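PDB 5JBD: inactive glucansucrase from Lactobacillus reuteri, which is an inactive member of glycosyl hydrolase family 70, built around a TIM-type barrel and carrying a bound calcium ion. Local coordinates for residues Glu471-Lys479 / Asn668-Asn677. Numbering follows the deposited sequence.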
loop_
_atom_site.group_PDB
_atom_site.type_symbol
_atom_site.label_atom_id
_atom_site.label_comp_id
_atom_site.label_asym_id
_atom_site.label_seq_id
_atom_site.Cartn_x
_atom_site.Cartn_y
_atom_site.Cartn_z
ATOM N N GLU A 471 -6.627 12.634 12.527
ATOM C CA GLU A 471 -5.555 11.699 12.188
ATOM C C GLU A 471 -4.210 12.345 11.850
ATOM O O GLU A 471 -3.210 11.632 11.802
ATOM C CB GLU A 471 -6.011 10.756 11.069
ATOM C CG GLU A 471 -6.182 11.391 9.692
ATOM C CD GLU A 471 -7.128 10.560 8.816
ATOM O OE1 GLU A 471 -8.349 10.672 8.992
ATOM O OE2 GLU A 471 -6.645 9.781 7.976
ATOM N N THR A 472 -4.184 13.666 11.615
ATOM C CA THR A 472 -2.912 14.393 11.419
ATOM C C THR A 472 -2.310 14.947 12.712
ATOM O O THR A 472 -1.168 15.398 12.685
ATOM C CB THR A 472 -3.046 15.558 10.423
ATOM O OG1 THR A 472 -3.954 16.520 10.949
ATOM C CG2 THR A 472 -3.552 15.064 9.072
ATOM N N ALA A 473 -3.045 14.933 13.830
ATOM C CA ALA A 473 -2.471 15.340 15.109
ATOM C C ALA A 473 -1.619 14.201 15.673
ATOM O O ALA A 473 -1.565 13.105 15.109
ATOM C CB ALA A 473 -3.559 15.736 16.099
ATOM N N GLN A 474 -0.936 14.466 16.782
ATOM C CA GLN A 474 -0.208 13.410 17.484
ATOM C C GLN A 474 -1.178 12.287 17.902
ATOM O O GLN A 474 -2.391 12.510 18.069
ATOM C CB GLN A 474 0.559 13.978 18.685
ATOM C CG GLN A 474 1.752 14.837 18.287
ATOM C CD GLN A 474 2.851 14.045 17.621
ATOM O OE1 GLN A 474 3.367 13.086 18.189
ATOM N NE2 GLN A 474 3.236 14.453 16.416
ATOM N N TYR A 475 -0.646 11.073 18.008
ATOM C CA TYR A 475 -1.490 9.873 18.036
ATOM C C TYR A 475 -2.482 9.864 19.194
ATOM O O TYR A 475 -2.093 9.928 20.361
ATOM C CB TYR A 475 -0.633 8.589 18.044
ATOM C CG TYR A 475 -1.429 7.340 17.693
ATOM C CD1 TYR A 475 -1.764 7.046 16.363
ATOM C CD2 TYR A 475 -1.861 6.473 18.680
ATOM C CE1 TYR A 475 -2.496 5.911 16.036
ATOM C CE2 TYR A 475 -2.599 5.333 18.373
ATOM C CZ TYR A 475 -2.926 5.049 17.056
ATOM O OH TYR A 475 -3.662 3.902 16.781
ATOM N N MET A 476 -3.772 9.800 18.858
ATOM C CA MET A 476 -4.876 9.815 19.825
ATOM C C MET A 476 -4.987 11.082 20.707
ATOM O O MET A 476 -5.752 11.074 21.666
ATOM C CB MET A 476 -4.885 8.539 20.705
ATOM C CG MET A 476 -5.224 7.258 19.943
ATOM S SD MET A 476 -5.051 5.745 20.908
ATOM C CE MET A 476 -6.449 5.843 22.033
ATOM N N GLN A 477 -4.299 12.174 20.358
ATOM C CA GLN A 477 -4.400 13.438 21.135
ATOM C C GLN A 477 -5.714 14.207 20.947
ATOM O O GLN A 477 -6.125 14.912 21.865
ATOM C CB GLN A 477 -3.248 14.406 20.817
ATOM C CG GLN A 477 -1.847 13.911 21.149
ATOM C CD GLN A 477 -1.727 13.173 22.468
ATOM O OE1 GLN A 477 -1.773 13.773 23.546
ATOM N NE2 GLN A 477 -1.568 11.849 22.384
ATOM N N GLU A 478 -6.350 14.092 19.775
ATOM C CA GLU A 478 -7.581 14.841 19.456
ATOM C C GLU A 478 -8.671 13.898 18.956
ATOM O O GLU A 478 -8.494 13.236 17.930
ATOM C CB GLU A 478 -7.312 15.880 18.365
ATOM C CG GLU A 478 -6.419 17.036 18.788
ATOM C CD GLU A 478 -6.082 17.992 17.645
ATOM O OE1 GLU A 478 -6.667 17.896 16.543
ATOM O OE2 GLU A 478 -5.212 18.863 17.849
ATOM N N LYS A 479 -9.791 13.852 19.664
ATOM C CA LYS A 479 -10.944 13.098 19.192
ATOM C C LYS A 479 -11.586 13.778 17.979
ATOM O O LYS A 479 -11.661 15.017 17.898
ATOM C CB LYS A 479 -11.987 12.945 20.300
ATOM C CG LYS A 479 -11.537 12.100 21.474
ATOM C CD LYS A 479 -12.582 12.179 22.575
ATOM C CE LYS A 479 -12.250 11.251 23.728
ATOM N NZ LYS A 479 -13.324 11.333 24.758
ATOM N N ASN A 668 4.929 9.857 22.692
ATOM C CA ASN A 668 3.963 9.992 21.585
ATOM C C ASN A 668 4.113 8.950 20.461
ATOM O O ASN A 668 3.345 8.989 19.494
ATOM C CB ASN A 668 4.005 11.414 20.990
ATOM C CG ASN A 668 3.316 12.450 21.869
ATOM O OD1 ASN A 668 2.610 12.123 22.817
ATOM N ND2 ASN A 668 3.527 13.717 21.550
ATOM N N HIS A 669 5.080 8.034 20.573
ATOM C CA HIS A 669 5.149 6.888 19.671
ATOM C C HIS A 669 3.813 6.161 19.722
ATOM O O HIS A 669 3.323 5.841 20.800
ATOM C CB HIS A 669 6.246 5.902 20.090
ATOM C CG HIS A 669 7.642 6.374 19.814
ATOM N ND1 HIS A 669 8.741 5.557 19.976
ATOM C CD2 HIS A 669 8.121 7.568 19.390
ATOM C CE1 HIS A 669 9.834 6.218 19.647
ATOM N NE2 HIS A 669 9.484 7.441 19.285
ATOM N N ALA A 670 3.232 5.894 18.563
ATOM C CA ALA A 670 1.947 5.195 18.512
ATOM C C ALA A 670 1.980 3.902 19.341
ATOM O O ALA A 670 1.020 3.605 20.053
ATOM C CB ALA A 670 1.551 4.904 17.066
ATOM N N TYR A 671 3.099 3.166 19.296
ATOM C CA TYR A 671 3.191 1.916 20.054
ATOM C C TYR A 671 2.974 2.150 21.543
ATOM O O TYR A 671 2.228 1.410 22.181
ATOM C CB TYR A 671 4.519 1.179 19.797
ATOM C CG TYR A 671 4.714 0.631 18.376
ATOM C CD1 TYR A 671 3.633 0.248 17.580
ATOM C CD2 TYR A 671 5.987 0.519 17.832
ATOM C CE1 TYR A 671 3.817 -0.215 16.285
ATOM C CE2 TYR A 671 6.183 0.038 16.548
ATOM C CZ TYR A 671 5.079 -0.344 15.777
ATOM O OH TYR A 671 5.254 -0.810 14.504
ATOM N N ASN A 672 3.573 3.209 22.083
ATOM C CA ASN A 672 3.433 3.513 23.510
ATOM C C ASN A 672 2.044 4.018 23.876
ATOM O O ASN A 672 1.489 3.635 24.914
ATOM C CB ASN A 672 4.530 4.490 23.958
ATOM C CG ASN A 672 5.928 3.888 23.812
ATOM O OD1 ASN A 672 6.093 2.661 23.855
ATOM N ND2 ASN A 672 6.924 4.729 23.600
ATOM N N VAL A 673 1.487 4.872 23.025
ATOM C CA VAL A 673 0.120 5.370 23.225
ATOM C C VAL A 673 -0.878 4.205 23.179
ATOM O O VAL A 673 -1.762 4.116 24.035
ATOM C CB VAL A 673 -0.248 6.476 22.199
ATOM C CG1 VAL A 673 -1.686 6.945 22.401
ATOM C CG2 VAL A 673 0.731 7.641 22.307
ATOM N N ILE A 674 -0.710 3.289 22.224
ATOM C CA ILE A 674 -1.604 2.113 22.101
ATOM C C ILE A 674 -1.556 1.244 23.371
ATOM O O ILE A 674 -2.604 0.888 23.924
ATOM C CB ILE A 674 -1.303 1.287 20.824
ATOM C CG1 ILE A 674 -1.675 2.081 19.570
ATOM C CG2 ILE A 674 -2.050 -0.047 20.823
ATOM C CD1 ILE A 674 -1.011 1.623 18.286
ATOM N N ALA A 675 -0.343 0.922 23.827
ATOM C CA ALA A 675 -0.141 0.130 25.057
ATOM C C ALA A 675 -0.835 0.756 26.260
ATOM O O ALA A 675 -1.564 0.078 26.985
ATOM C CB ALA A 675 1.345 -0.025 25.347
ATOM N N LYS A 676 -0.632 2.064 26.439
ATOM C CA LYS A 676 -1.258 2.802 27.540
ATOM C C LYS A 676 -2.804 2.739 27.487
ATOM O O LYS A 676 -3.466 2.705 28.528
ATOM C CB LYS A 676 -0.778 4.256 27.517
ATOM C CG LYS A 676 -1.146 5.082 28.737
ATOM C CD LYS A 676 -0.650 6.519 28.581
ATOM C CE LYS A 676 -1.412 7.506 29.457
ATOM N NZ LYS A 676 -0.758 7.705 30.779
ATOM N N ASN A 677 -3.360 2.694 26.279
ATOM C CA ASN A 677 -4.820 2.696 26.058
ATOM C C ASN A 677 -5.441 1.317 25.789
ATOM O O ASN A 677 -6.579 1.219 25.345
ATOM C CB ASN A 677 -5.141 3.653 24.903
ATOM C CG ASN A 677 -5.000 5.103 25.306
ATOM O OD1 ASN A 677 -5.900 5.654 25.922
ATOM N ND2 ASN A 677 -3.875 5.723 24.967
HETATM O O HOH W 1 2.206 10.595 17.731
#
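Tyr-475 lays one ring face on Ala-670, whose CB sits 4.0 Å from the ring centroid, 13° off the normal, in a CH-pi contact. Val-673 CG1 lies at the ring edge, near its plane. Ile-674 meets the ring obliquely, its CG1 3.6 Å from Tyr-475 CE2. The contact packs a type II beta turn, Gln-474 to Gln-477, against helix 670-676 in a TIM-barrel protein. The turn belongs to the loop after helix 465-468, and helix 727-739 packs on Ile-674 too. With CG anti to the backbone N (chi1 -164°), the tyrosine ring lies across the side of the helix, and its OH is hydrogen-bonded to Asp-655 O. Beside it, Met-476 SD passes Val-673 CG1 at 3.9 Å. The methionine chain bends at its last torsion (72°), and CE touches the amide of Asn-677, 3.7 Å from its CG. That amide is held by a hydrogen bond from Asn-677 ND2 to Val-673 O; the backbone N of Asn-677 reaches the same oxygen from the opposite face. Gln-474 NE2 hydrogen-bonds to Glu-662 O. One water bridges the segments: it donates to Gln-474 OE1 and to Asn-668 O (2.6 Å), and accepts from Tyr-475 N at 2.9 Å.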